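Local coordinates for protein cucumber peeling cupredoxin (Cucumis sativus, PDB 1JER) that binds a copper(II) ion in a cupredoxin fold and probably carries electrons, at residues Val49-Thr54 with Gly84-Val89; Glu78-Leu83 with Ile104-Ala109; Val5-Asp10 with Gln39-Ala44. One frame throughout, in Å; residues are numbered along the deposited sequence. Where two conformers were deposited one is given.

How the contacts relate
All three contacts lie in one cupredoxin domain of two facing sheets. Contact 1 pairs two antiparallel strands of one sheet. Contact 3 pairs two parallel strands of the other. Contact 2 joins the sheets near one end and rests on apolar packing, whereas contacts 1 and 3 have backbone hydrogen bonds. Contacts 1 and 2 share a sheet, because strand 84-89 also bonds to strand 101-107. Contacts 1 and 3 meet in the core, where V49 and F88 pack on F40. Each contact is partly buried. E51 and E53 are exposed in contact 1, and E82, L83 and A108 in contact 2. Contact 3 has no exposed touching residue, and a water bridges its backbone.

Contact 1 of 3, residues Val49-Thr54 with Gly84-Val89; sequences VHEMET and GMHYFV
M52 and V89 pack on the tight part of this antiparallel strand pair. Both are buried. The M52 chain bends at chi2 and chi3, and its side chain crosses that of V89 at about a right angle, with SD 3.8 Å from V89 CG2. Three backbone bonds tie the strands: H50 N to V89 O, V89 N to H50 O, and M52 N to Y87 O at 2.8 Å. On the sheet face with E51, F88 CE1 lies 3.8 Å from E51 CB.

Beyond the M52-Y87 bond the strands part, and E51 and E53 are exposed. Water 1 sits between Y87 N and M52 O and also reaches E51 OE2. Water 2 bonds to E53 O and lies at a longer distance from M85 O.

H86 is buried. The extended E51 chain, with CG anti to the backbone N (chi1 -180°), carries OE2 to the edge of its ring, 3.1 Å from H86 CD2. H86 ND1 gives a bent bond to G84 O (3.1 Å), from above the carbonyl plane. A leucine at H86 would probably leave G84 O without this N-H and E51 OE2 without the ring edge beside it.

Strand 50-52 is at the edge of its sheet, and strand 84-89 pairs with strand 101-107 on its other side. F58 of helix 55-60 meets the Y87 ring and V89, while F88 packs on L38 of strand 37-40.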
ATOM      1  N   VAL A  49      -7.202  -3.761  -9.812  1.00 16.30           N
ATOM      2  CA  VAL A  49      -6.043  -2.947 -10.180  1.00 14.72           C
ATOM      3  C   VAL A  49      -4.860  -3.898 -10.420  1.00 16.25           C
ATOM      4  O   VAL A  49      -4.527  -4.677  -9.547  1.00 18.93           O
ATOM      5  CB  VAL A  49      -5.629  -2.010  -9.019  1.00 18.85           C
ATOM      6  CG1 VAL A  49      -4.422  -1.176  -9.553  1.00 23.28           C
ATOM      7  CG2 VAL A  49      -6.777  -1.058  -8.687  1.00 22.41           C
ATOM      8  N   HIS A  50      -4.302  -3.796 -11.627  1.00 17.28           N
ATOM      9  CA  HIS A  50      -3.166  -4.650 -11.971  1.00 19.90           C
ATOM     10  C   HIS A  50      -2.079  -3.817 -12.606  1.00 20.38           C
ATOM     11  O   HIS A  50      -2.308  -2.972 -13.462  1.00 20.76           O
ATOM     12  CB  HIS A  50      -3.671  -5.714 -12.987  0.63 19.98           C
ATOM     13  CG  HIS A  50      -2.613  -6.573 -13.573  0.63 24.13           C
ATOM     14  ND1 HIS A  50      -1.879  -7.487 -12.861  0.63 27.91           N
ATOM     15  CD2 HIS A  50      -2.176  -6.687 -14.865  0.63 28.11           C
ATOM     16  CE1 HIS A  50      -1.014  -8.101 -13.651  0.63 26.21           C
ATOM     17  NE2 HIS A  50      -1.176  -7.632 -14.872  0.63 26.10           N
ATOM     18  N   GLU A  51      -0.828  -4.011 -12.149  1.00 18.11           N
ATOM     19  CA  GLU A  51       0.251  -3.237 -12.784  1.00 16.88           C
ATOM     20  C   GLU A  51       0.801  -3.987 -13.969  1.00 22.15           C
ATOM     21  O   GLU A  51       0.915  -5.233 -13.929  1.00 26.41           O
ATOM     22  CB  GLU A  51       1.343  -2.999 -11.710  1.00 18.58           C
ATOM     23  CG  GLU A  51       2.489  -2.185 -12.341  1.00 21.73           C
ATOM     24  CD  GLU A  51       3.591  -1.877 -11.342  1.00 29.43           C
ATOM     25  OE1 GLU A  51       3.561  -2.326 -10.195  1.00 31.69           O
ATOM     26  OE2 GLU A  51       4.525  -1.144 -11.740  1.00 37.43           O
ATOM     27  N   MET A  52       1.062  -3.386 -15.108  1.00 19.50           N
ATOM     28  CA  MET A  52       1.606  -4.094 -16.263  1.00 18.70           C
ATOM     29  C   MET A  52       3.130  -3.743 -16.384  1.00 29.58           C
ATOM     30  O   MET A  52       3.520  -2.651 -16.012  1.00 27.11           O
ATOM     31  CB  MET A  52       1.017  -3.551 -17.556  1.00 22.77           C
ATOM     32  CG  MET A  52      -0.424  -3.126 -17.506  1.00 34.61           C
ATOM     33  SD  MET A  52      -1.404  -4.247 -18.552  1.00 48.31           S
ATOM     34  CE  MET A  52      -1.388  -5.684 -17.470  1.00 29.62           C
ATOM     35  N   GLU A  53       3.841  -4.649 -17.016  1.00 32.94           N
ATOM     36  CA  GLU A  53       5.276  -4.506 -17.206  1.00 39.30           C
ATOM     37  C   GLU A  53       5.666  -3.539 -18.312  1.00 34.33           C
ATOM     38  O   GLU A  53       6.595  -2.735 -18.133  1.00 45.22           O
ATOM     39  CB  GLU A  53       5.880  -5.887 -17.499  1.00 46.99           C
ATOM     40  CG  GLU A  53       4.927  -7.043 -17.468  1.00 54.43           C
ATOM     41  CD  GLU A  53       3.628  -6.921 -18.200  1.00 54.12           C
ATOM     42  OE1 GLU A  53       3.557  -7.095 -19.435  1.00 37.73           O
ATOM     43  OE2 GLU A  53       2.578  -6.738 -17.521  1.00 64.37           O
ATOM     44  N   THR A  54       5.058  -3.663 -19.478  1.00 25.02           N
ATOM     45  CA  THR A  54       5.448  -2.962 -20.684  1.00 26.58           C
ATOM     46  C   THR A  54       4.336  -2.098 -21.240  1.00 28.21           C
ATOM     47  O   THR A  54       3.162  -2.419 -21.045  1.00 30.63           O
ATOM     48  CB  THR A  54       5.775  -3.986 -21.839  1.00 29.84           C
ATOM     49  OG1 THR A  54       6.665  -4.984 -21.322  1.00 38.50           O
ATOM     50  CG2 THR A  54       4.463  -4.694 -22.207  1.00 19.58           C
ATOM     51  N   GLY A  84      10.525   6.115 -13.123  1.00 19.95           N
ATOM     52  CA  GLY A  84      10.127   5.811 -14.473  1.00 19.76           C
ATOM     53  C   GLY A  84       8.615   5.523 -14.592  1.00 19.08           C
ATOM     54  O   GLY A  84       7.856   5.828 -13.668  1.00 20.71           O
ATOM     55  N   MET A  85       8.275   5.040 -15.763  1.00 18.25           N
ATOM     56  CA  MET A  85       6.881   4.856 -16.173  1.00 18.61           C
ATOM     57  C   MET A  85       6.295   3.630 -15.444  1.00 18.93           C
ATOM     58  O   MET A  85       6.980   2.620 -15.358  1.00 21.81           O
ATOM     59  CB  MET A  85       6.826   4.584 -17.675  1.00 20.95           C
ATOM     60  CG  MET A  85       7.079   5.816 -18.546  1.00 23.47           C
ATOM     61  SD  MET A  85       6.152   7.238 -18.119  1.00 30.52           S
ATOM     62  CE  MET A  85       4.477   6.824 -18.488  1.00 29.48           C
ATOM     63  N   HIS A  86       5.059   3.805 -15.007  1.00 19.52           N
ATOM     64  CA  HIS A  86       4.304   2.706 -14.372  1.00 16.78           C
ATOM     65  C   HIS A  86       2.928   2.671 -15.072  1.00 15.94           C
ATOM     66  O   HIS A  86       2.402   3.698 -15.464  1.00 18.81           O
ATOM     67  CB  HIS A  86       4.153   2.895 -12.897  1.00 20.34           C
ATOM     68  CG  HIS A  86       5.419   2.696 -12.114  1.00 26.80           C
ATOM     69  ND1 HIS A  86       6.415   3.639 -12.086  1.00 30.50           N
ATOM     70  CD2 HIS A  86       5.850   1.673 -11.353  1.00 32.54           C
ATOM     71  CE1 HIS A  86       7.412   3.202 -11.333  1.00 33.76           C
ATOM     72  NE2 HIS A  86       7.099   2.022 -10.871  1.00 38.07           N
ATOM     73  N   TYR A  87       2.423   1.460 -15.229  1.00 16.42           N
ATOM     74  CA  TYR A  87       1.172   1.294 -16.011  1.00 12.84           C
ATOM     75  C   TYR A  87       0.202   0.461 -15.158  1.00 19.80           C
ATOM     76  O   TYR A  87       0.550  -0.647 -14.729  1.00 22.68           O
ATOM     77  CB  TYR A  87       1.582   0.355 -17.212  1.00 15.70           C
ATOM     78  CG  TYR A  87       2.586   1.072 -18.105  1.00 20.12           C
ATOM     79  CD1 TYR A  87       2.208   2.188 -18.822  1.00 21.00           C
ATOM     80  CD2 TYR A  87       3.901   0.641 -18.156  1.00 26.11           C
ATOM     81  CE1 TYR A  87       3.122   2.865 -19.630  1.00 23.66           C
ATOM     82  CE2 TYR A  87       4.822   1.303 -18.967  1.00 25.14           C
ATOM     83  CZ  TYR A  87       4.412   2.396 -19.687  1.00 25.28           C
ATOM     84  OH  TYR A  87       5.334   3.069 -20.481  1.00 29.87           O
ATOM     85  N   PHE A  88      -1.007   0.957 -14.978  1.00 17.69           N
ATOM     86  CA  PHE A  88      -1.971   0.152 -14.152  1.00 15.11           C
ATOM     87  C   PHE A  88      -3.266   0.047 -14.977  1.00 18.42           C
ATOM     88  O   PHE A  88      -3.670   1.007 -15.635  1.00 17.96           O
ATOM     89  CB  PHE A  88      -2.304   0.944 -12.891  1.00 17.16           C
ATOM     90  CG  PHE A  88      -1.104   1.172 -11.984  1.00 21.85           C
ATOM     91  CD1 PHE A  88      -0.749   0.227 -11.054  1.00 20.81           C
ATOM     92  CD2 PHE A  88      -0.364   2.360 -12.138  1.00 20.17           C
ATOM     93  CE1 PHE A  88       0.375   0.406 -10.248  1.00 20.62           C
ATOM     94  CE2 PHE A  88       0.764   2.509 -11.344  1.00 20.10           C
ATOM     95  CZ  PHE A  88       1.098   1.576 -10.401  1.00 18.46           C
ATOM     96  N   VAL A  89      -3.933  -1.103 -14.843  1.00 15.81           N
ATOM     97  CA  VAL A  89      -5.195  -1.214 -15.607  1.00 14.28           C
ATOM     98  C   VAL A  89      -6.197  -1.982 -14.721  1.00 17.13           C
ATOM     99  O   VAL A  89      -5.831  -2.570 -13.727  1.00 18.97           O
ATOM    100  CB  VAL A  89      -4.980  -2.084 -16.868  1.00 16.78           C
ATOM    101  CG1 VAL A  89      -3.966  -1.415 -17.802  1.00 19.69           C
ATOM    102  CG2 VAL A  89      -4.448  -3.459 -16.470  1.00 18.56           C
TER
HETATM  103  O   HOH W   1       4.504  -0.748 -14.616  1.00 27.70           O
HETATM  104  O   HOH W   2       7.032  -0.472 -16.375  1.00 48.38           O

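Contact 2 of 3, residues Glu78-Leu83 with Ile104-Ala109; sequences ERLDEL and INVVAA
L80 has CG anti to its carbonyl carbon (chi1 -60°), and I104 holds CG1 between its backbone N and carbonyl carbon (chi1 60°); these turns bring the two side chains tip to tip. L80 CD1 meets I104 CD1 at 3.7 Å. Both residues are buried. L80 CD1 also lies 4.1 Å from V106 CG2, so one leucine methyl touches two residues of the strand.

V106 is buried as well and faces the loop after L80. Its CB lies 3.4 Å from E82 O, and its CG1 is almost as near to the same oxygen. This is a close packing contact of a carbonyl with apolar carbon. Beside it, L83 CA points a C-H at V106 O (3.5 Å), with a bent angle at the hydrogen.

The outer end is exposed. L83 sends CD2 over the backbone where V107 joins A108, 3.4 Å from A108 N. The same methyl is 4.3 Å from A108 CB. The two segments share no hydrogen bonds. The join rests on packing of apolar groups, with E82 O and the L83 C-H contact beside them.

Outside the pair, V106 is bonded through its backbone to G84, and A108 O accepts a bond from R33. R79 points elsewhere: it makes a salt bridge to E71 of the second subunit. Segment 78-83 includes the end of strand 76-79 of one sheet, while I104 and V106 belong to strand 101-107 in the other. Apolar side chains meeting between two sheets in this way are characteristic of the beta sandwich of cupredoxins.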
ATOM      1  N   GLU A  78      -1.173   1.485  -3.885  1.00 19.93           N
ATOM      2  CA  GLU A  78       0.083   0.947  -4.443  1.00 22.21           C
ATOM      3  C   GLU A  78       1.212   1.949  -4.147  1.00 20.63           C
ATOM      4  O   GLU A  78       1.021   3.124  -4.362  1.00 19.93           O
ATOM      5  CB  GLU A  78      -0.072   0.877  -5.998  1.00 25.98           C
ATOM      6  CG  GLU A  78      -1.101  -0.229  -6.373  1.00 28.66           C
ATOM      7  CD  GLU A  78      -0.462  -1.604  -6.347  1.00 40.72           C
ATOM      8  OE1 GLU A  78       0.782  -1.696  -6.466  1.00 47.57           O
ATOM      9  OE2 GLU A  78      -1.204  -2.615  -6.264  1.00 50.16           O
ATOM     10  N   ARG A  79       2.334   1.423  -3.676  1.00 18.93           N
ATOM     11  CA  ARG A  79       3.476   2.282  -3.378  1.00 23.48           C
ATOM     12  C   ARG A  79       4.294   2.499  -4.647  1.00 21.17           C
ATOM     13  O   ARG A  79       4.512   1.579  -5.420  1.00 24.06           O
ATOM     14  CB  ARG A  79       4.405   1.681  -2.292  1.00 25.68           C
ATOM     15  CG  ARG A  79       5.219   2.819  -1.620  1.00 36.93           C
ATOM     16  CD  ARG A  79       5.963   2.360  -0.372  1.00 45.88           C
ATOM     17  NE  ARG A  79       5.838   3.368   0.719  1.00 47.92           N
ATOM     18  CZ  ARG A  79       6.737   4.308   0.951  1.00 51.76           C
ATOM     19  NH1 ARG A  79       8.010   4.096   0.615  1.00 59.55           N
ATOM     20  NH2 ARG A  79       6.408   5.472   1.537  1.00 32.80           N
ATOM     21  N   LEU A  80       4.772   3.740  -4.807  1.00 18.51           N
ATOM     22  CA  LEU A  80       5.612   3.984  -6.027  1.00 18.91           C
ATOM     23  C   LEU A  80       7.087   3.942  -5.533  1.00 20.84           C
ATOM     24  O   LEU A  80       7.569   4.880  -4.943  1.00 24.82           O
ATOM     25  CB  LEU A  80       5.241   5.370  -6.556  1.00 17.42           C
ATOM     26  CG  LEU A  80       3.739   5.501  -6.933  1.00 20.69           C
ATOM     27  CD1 LEU A  80       3.400   6.895  -7.402  1.00 21.75           C
ATOM     28  CD2 LEU A  80       3.359   4.473  -7.971  1.00 20.90           C
ATOM     29  N   ASP A  81       7.674   2.798  -5.773  1.00 23.25           N
ATOM     30  CA  ASP A  81       8.962   2.371  -5.311  1.00 31.15           C
ATOM     31  C   ASP A  81      10.099   2.615  -6.305  1.00 29.68           C
ATOM     32  O   ASP A  81      11.259   2.498  -5.868  1.00 35.35           O
ATOM     33  CB  ASP A  81       8.909   0.747  -5.304  1.00 40.25           C
ATOM     34  CG  ASP A  81       8.109   0.343  -4.085  1.00 54.72           C
ATOM     35  OD1 ASP A  81       8.247   1.056  -3.057  1.00 65.20           O
ATOM     36  OD2 ASP A  81       7.338  -0.634  -4.187  1.00 70.20           O
ATOM     37  N   GLU A  82       9.813   2.723  -7.575  1.00 24.33           N
ATOM     38  CA  GLU A  82      10.875   2.808  -8.589  1.00 28.08           C
ATOM     39  C   GLU A  82      10.634   3.997  -9.506  1.00 26.74           C
ATOM     40  O   GLU A  82       9.487   4.415  -9.712  1.00 22.90           O
ATOM     41  CB  GLU A  82      10.888   1.517  -9.420  1.00 35.06           C
ATOM     42  CG  GLU A  82       9.997   0.438  -8.887  1.00 52.78           C
ATOM     43  CD  GLU A  82      10.702  -0.736  -8.265  1.00 67.98           C
ATOM     44  OE1 GLU A  82      11.890  -0.619  -7.896  1.00 87.08           O
ATOM     45  OE2 GLU A  82      10.052  -1.805  -8.122  1.00 86.99           O
ATOM     46  N   LEU A  83      11.726   4.505 -10.068  1.00 20.76           N
ATOM     47  CA  LEU A  83      11.621   5.637 -11.002  1.00 19.95           C
ATOM     48  C   LEU A  83      11.025   5.180 -12.338  1.00 22.70           C
ATOM     49  O   LEU A  83      11.134   4.014 -12.734  1.00 30.48           O
ATOM     50  CB  LEU A  83      13.076   6.101 -11.318  1.00 23.08           C
ATOM     51  CG  LEU A  83      13.743   6.755 -10.081  1.00 30.40           C
ATOM     52  CD1 LEU A  83      15.140   7.219 -10.494  1.00 37.07           C
ATOM     53  CD2 LEU A  83      12.918   7.916  -9.602  1.00 36.33           C
ATOM     54  N   ILE A 104       1.789   6.524 -15.384  1.00 18.46           N
ATOM     55  CA  ILE A 104       2.335   7.694 -14.686  1.00 18.00           C
ATOM     56  C   ILE A 104       3.867   7.624 -14.692  1.00 20.37           C
ATOM     57  O   ILE A 104       4.453   6.567 -14.823  1.00 24.31           O
ATOM     58  CB  ILE A 104       1.861   7.728 -13.244  1.00 21.24           C
ATOM     59  CG1 ILE A 104       2.281   6.498 -12.423  1.00 22.13           C
ATOM     60  CG2 ILE A 104       0.347   7.912 -13.161  1.00 21.92           C
ATOM     61  CD1 ILE A 104       2.353   6.804 -10.931  1.00 28.62           C
ATOM     62  N   ASN A 105       4.462   8.820 -14.563  1.00 15.38           N
ATOM     63  CA  ASN A 105       5.937   8.867 -14.573  1.00 16.89           C
ATOM     64  C   ASN A 105       6.383   9.237 -13.152  1.00 17.43           C
ATOM     65  O   ASN A 105       5.953  10.276 -12.632  1.00 19.19           O
ATOM     66  CB  ASN A 105       6.338  10.035 -15.522  1.00 18.54           C
ATOM     67  CG  ASN A 105       7.870  10.170 -15.537  1.00 24.68           C
ATOM     68  OD1 ASN A 105       8.392  11.285 -15.364  1.00 30.53           O
ATOM     69  ND2 ASN A 105       8.541   9.063 -15.741  1.00 20.18           N
ATOM     70  N   VAL A 106       7.163   8.368 -12.532  1.00 17.71           N
ATOM     71  CA  VAL A 106       7.619   8.591 -11.170  1.00 15.92           C
ATOM     72  C   VAL A 106       9.043   9.177 -11.175  1.00 18.45           C
ATOM     73  O   VAL A 106       9.925   8.625 -11.843  1.00 18.79           O
ATOM     74  CB  VAL A 106       7.641   7.241 -10.397  1.00 19.81           C
ATOM     75  CG1 VAL A 106       8.029   7.474  -8.939  1.00 19.06           C
ATOM     76  CG2 VAL A 106       6.182   6.711 -10.400  1.00 20.68           C
ATOM     77  N   VAL A 107       9.197  10.277 -10.471  1.00 18.25           N
ATOM     78  CA  VAL A 107      10.559  10.901 -10.395  1.00 17.80           C
ATOM     79  C   VAL A 107      11.095  10.800  -8.996  1.00 22.52           C
ATOM     80  O   VAL A 107      10.467  10.408  -7.999  1.00 20.33           O
ATOM     81  CB  VAL A 107      10.462  12.359 -10.865  1.00 16.12           C
ATOM     82  CG1 VAL A 107       9.962  12.432 -12.301  1.00 16.87           C
ATOM     83  CG2 VAL A 107       9.606  13.154  -9.887  1.00 19.85           C
ATOM     84  N   ALA A 108      12.390  11.150  -8.828  1.00 22.38           N
ATOM     85  CA  ALA A 108      12.969  11.008  -7.478  1.00 24.83           C
ATOM     86  C   ALA A 108      12.351  11.942  -6.479  1.00 31.12           C
ATOM     87  O   ALA A 108      11.662  12.907  -6.796  1.00 37.54           O
ATOM     88  CB  ALA A 108      14.491  11.369  -7.602  1.00 26.77           C
ATOM     89  N   ALA A 109      12.643  11.728  -5.185  1.00 40.85           N
ATOM     90  CA  ALA A 109      12.101  12.642  -4.178  1.00 49.84           C
ATOM     91  C   ALA A 109      13.064  13.739  -3.820  1.00 59.53           C
ATOM     92  O   ALA A 109      12.679  14.893  -3.555  1.00 70.41           O
ATOM     93  CB  ALA A 109      11.547  11.890  -3.007  1.00 45.34           C
TER

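Contact 3 of 3, residues Val5-Asp10 with Gln39-Ala44; sequences VHIVGD and QFNFPA
I7 and Q39 form a parallel bridge between strands 5-7 and 37-40, with Q39 N bonded to H6 O (2.8 Å) and V8 N bonded to Q39 O (3.0 Å). The pair belongs to one sheet of the cupredoxin beta sandwich. A type II turn runs from I7 to D10, closed by the bond from D10 N to I7 O. G9 has a positive phi in this turn, which favours glycine.

V8 CG2 lies over one face of the F40 ring. It stands over the ring centre, 3.8 Å from the F40 centroid and 10° off the normal. This is a CH-pi contact. F40 also meets W14 edge-to-face and touches V49. The F40 side chain is buried and about 10 Å from the bound copper, between nearest atoms.

I7 and Q39 lie side by side and point the same way. I7 CD1 lies 3.7 Å from Q39 CB and packs along the glutamine chain to its amide. V5 CG1 approaches Q39 OE1 as well. On the other side of the strand H6 turns away from Q39; its NE2 bonds D36.

Past the bridge, two waters add to the direct contacts. Water 3 joins V8 O, Q39 O and N41 N. Water 4 links D10 O with N41 ND2, and that same ND2 touches I7 CG2 at 3.7 Å. The N41 amide is also held from its own segment. Q39 has CG anti to the backbone N (chi1 176°) and an extended chain, which brings NE2 to a lone pair of N41 OD1 in the carbonyl plane, at 2.8 Å and nearly straight (174°).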
ATOM      1  N   VAL A   5      -0.187  10.699  -0.705  1.00 17.00           N
ATOM      2  CA  VAL A   5      -1.010   9.531  -1.193  1.00 15.15           C
ATOM      3  C   VAL A   5      -1.971  10.150  -2.206  1.00 14.17           C
ATOM      4  O   VAL A   5      -2.800  11.021  -1.889  1.00 19.65           O
ATOM      5  CB  VAL A   5      -1.794   8.936  -0.012  1.00 21.44           C
ATOM      6  CG1 VAL A   5      -2.676   7.767  -0.530  1.00 22.34           C
ATOM      7  CG2 VAL A   5      -0.826   8.418   1.058  1.00 19.63           C
ATOM      8  N   HIS A   6      -1.781   9.819  -3.478  1.00 15.20           N
ATOM      9  CA  HIS A   6      -2.633  10.503  -4.492  1.00 14.99           C
ATOM     10  C   HIS A   6      -3.922   9.651  -4.647  1.00 18.01           C
ATOM     11  O   HIS A   6      -3.808   8.430  -4.685  1.00 21.29           O
ATOM     12  CB  HIS A   6      -1.900  10.466  -5.826  1.00 13.85           C
ATOM     13  CG  HIS A   6      -0.551  11.110  -5.777  1.00 17.76           C
ATOM     14  ND1 HIS A   6      -0.403  12.475  -6.026  1.00 20.57           N
ATOM     15  CD2 HIS A   6       0.677  10.567  -5.576  1.00 19.83           C
ATOM     16  CE1 HIS A   6       0.911  12.749  -5.958  1.00 21.64           C
ATOM     17  NE2 HIS A   6       1.575  11.632  -5.680  1.00 20.18           N
ATOM     18  N   ILE A   7      -5.031  10.311  -4.784  1.00 17.72           N
ATOM     19  CA  ILE A   7      -6.306   9.564  -4.965  1.00 13.75           C
ATOM     20  C   ILE A   7      -6.602   9.536  -6.472  1.00 14.47           C
ATOM     21  O   ILE A   7      -6.821  10.547  -7.081  1.00 17.57           O
ATOM     22  CB  ILE A   7      -7.452  10.321  -4.255  1.00 19.29           C
ATOM     23  CG1 ILE A   7      -7.182  10.461  -2.727  1.00 23.67           C
ATOM     24  CG2 ILE A   7      -8.742   9.474  -4.423  1.00 19.42           C
ATOM     25  CD1 ILE A   7      -6.965   9.098  -2.076  1.00 29.94           C
ATOM     26  N   VAL A   8      -6.467   8.335  -7.048  1.00 15.76           N
ATOM     27  CA  VAL A   8      -6.591   8.210  -8.499  1.00 15.60           C
ATOM     28  C   VAL A   8      -7.960   8.714  -8.936  1.00 17.82           C
ATOM     29  O   VAL A   8      -8.983   8.266  -8.422  1.00 17.04           O
ATOM     30  CB  VAL A   8      -6.398   6.746  -8.914  1.00 15.04           C
ATOM     31  CG1 VAL A   8      -6.695   6.581 -10.404  1.00 15.82           C
ATOM     32  CG2 VAL A   8      -4.983   6.272  -8.623  1.00 14.91           C
ATOM     33  N   GLY A   9      -7.971   9.683  -9.840  1.00 18.43           N
ATOM     34  CA  GLY A   9      -9.228  10.272 -10.307  1.00 18.60           C
ATOM     35  C   GLY A   9      -9.880  11.212  -9.329  1.00 16.30           C
ATOM     36  O   GLY A   9     -11.040  11.619  -9.576  1.00 19.86           O
ATOM     37  N   ASP A  10      -9.187  11.586  -8.258  1.00 16.49           N
ATOM     38  CA  ASP A  10      -9.716  12.460  -7.222  1.00 16.80           C
ATOM     39  C   ASP A  10     -11.095  11.961  -6.782  1.00 20.65           C
ATOM     40  O   ASP A  10     -11.227  10.744  -6.476  1.00 20.38           O
ATOM     41  CB  ASP A  10      -9.739  13.910  -7.672  1.00 20.50           C
ATOM     42  CG  ASP A  10      -8.311  14.416  -7.997  1.00 28.63           C
ATOM     43  OD1 ASP A  10      -7.374  13.940  -7.355  1.00 29.14           O
ATOM     44  OD2 ASP A  10      -8.214  15.309  -8.832  1.00 37.03           O
ATOM     45  N   GLN A  39      -3.857   5.642  -4.430  1.00 14.27           N
ATOM     46  CA  GLN A  39      -5.018   4.961  -3.820  1.00 14.14           C
ATOM     47  C   GLN A  39      -6.131   4.827  -4.885  1.00 17.42           C
ATOM     48  O   GLN A  39      -6.573   5.867  -5.391  1.00 15.68           O
ATOM     49  CB  GLN A  39      -5.558   5.772  -2.648  1.00 14.39           C
ATOM     50  CG  GLN A  39      -6.832   5.126  -2.076  1.00 17.33           C
ATOM     51  CD  GLN A  39      -7.134   5.618  -0.684  1.00 27.14           C
ATOM     52  OE1 GLN A  39      -6.220   6.039   0.035  1.00 29.83           O
ATOM     53  NE2 GLN A  39      -8.401   5.562  -0.300  1.00 25.42           N
ATOM     54  N   PHE A  40      -6.554   3.603  -5.133  1.00 17.33           N
ATOM     55  CA  PHE A  40      -7.656   3.383  -6.137  1.00 15.54           C
ATOM     56  C   PHE A  40      -8.919   2.985  -5.297  1.00 17.07           C
ATOM     57  O   PHE A  40      -8.828   2.016  -4.569  1.00 17.06           O
ATOM     58  CB  PHE A  40      -7.266   2.106  -6.921  1.00 13.22           C
ATOM     59  CG  PHE A  40      -6.109   2.347  -7.897  1.00 15.58           C
ATOM     60  CD1 PHE A  40      -4.796   2.233  -7.422  1.00 17.94           C
ATOM     61  CD2 PHE A  40      -6.321   2.625  -9.217  1.00 16.38           C
ATOM     62  CE1 PHE A  40      -3.735   2.373  -8.330  1.00 17.68           C
ATOM     63  CE2 PHE A  40      -5.266   2.801 -10.120  1.00 18.55           C
ATOM     64  CZ  PHE A  40      -3.963   2.701  -9.632  1.00 15.33           C
ATOM     65  N   ASN A  41      -9.948   3.795  -5.420  1.00 15.38           N
ATOM     66  CA  ASN A  41     -11.203   3.566  -4.670  1.00 15.86           C
ATOM     67  C   ASN A  41     -12.287   3.157  -5.704  1.00 18.36           C
ATOM     68  O   ASN A  41     -12.485   3.825  -6.715  1.00 18.20           O
ATOM     69  CB  ASN A  41     -11.685   4.927  -4.090  1.00 18.54           C
ATOM     70  CG  ASN A  41     -10.770   5.393  -2.952  1.00 19.46           C
ATOM     71  OD1 ASN A  41     -10.252   4.645  -2.181  1.00 20.20           O
ATOM     72  ND2 ASN A  41     -10.659   6.744  -2.889  1.00 24.33           N
ATOM     73  N   PHE A  42     -12.932   2.036  -5.395  1.00 16.14           N
ATOM     74  CA  PHE A  42     -14.009   1.611  -6.360  1.00 14.27           C
ATOM     75  C   PHE A  42     -14.948   0.691  -5.560  1.00 20.55           C
ATOM     76  O   PHE A  42     -14.568   0.164  -4.512  1.00 19.22           O
ATOM     77  CB  PHE A  42     -13.364   0.848  -7.478  1.00 17.29           C
ATOM     78  CG  PHE A  42     -12.389  -0.231  -7.110  1.00 20.89           C
ATOM     79  CD1 PHE A  42     -11.042   0.069  -6.886  1.00 17.90           C
ATOM     80  CD2 PHE A  42     -12.787  -1.559  -6.990  1.00 20.05           C
ATOM     81  CE1 PHE A  42     -10.146  -0.939  -6.572  1.00 15.96           C
ATOM     82  CE2 PHE A  42     -11.907  -2.561  -6.669  1.00 18.77           C
ATOM     83  CZ  PHE A  42     -10.561  -2.261  -6.437  1.00 19.12           C
ATOM     84  N   PRO A  43     -16.132   0.456  -6.103  1.00 26.00           N
ATOM     85  CA  PRO A  43     -17.056  -0.483  -5.384  1.00 26.87           C
ATOM     86  C   PRO A  43     -16.492  -1.884  -5.429  1.00 25.95           C
ATOM     87  O   PRO A  43     -16.006  -2.404  -6.428  1.00 20.64           O
ATOM     88  CB  PRO A  43     -18.347  -0.348  -6.147  1.00 28.85           C
ATOM     89  CG  PRO A  43     -18.105   0.435  -7.349  1.00 27.91           C
ATOM     90  CD  PRO A  43     -16.702   1.006  -7.302  1.00 27.55           C
ATOM     91  N   ALA A  44     -16.438  -2.529  -4.258  1.00 33.64           N
ATOM     92  CA  ALA A  44     -15.864  -3.881  -4.208  1.00 37.60           C
ATOM     93  C   ALA A  44     -16.408  -4.759  -5.314  1.00 35.07           C
ATOM     94  O   ALA A  44     -17.522  -4.605  -5.825  1.00 33.99           O
ATOM     95  CB  ALA A  44     -16.210  -4.489  -2.822  1.00 39.93           C
TER
HETATM   96  O   HOH W   3      -9.335   6.362  -6.461  1.00 22.02           O
HETATM   97  O   HOH W   4     -12.056   8.582  -4.893  1.00 25.96           O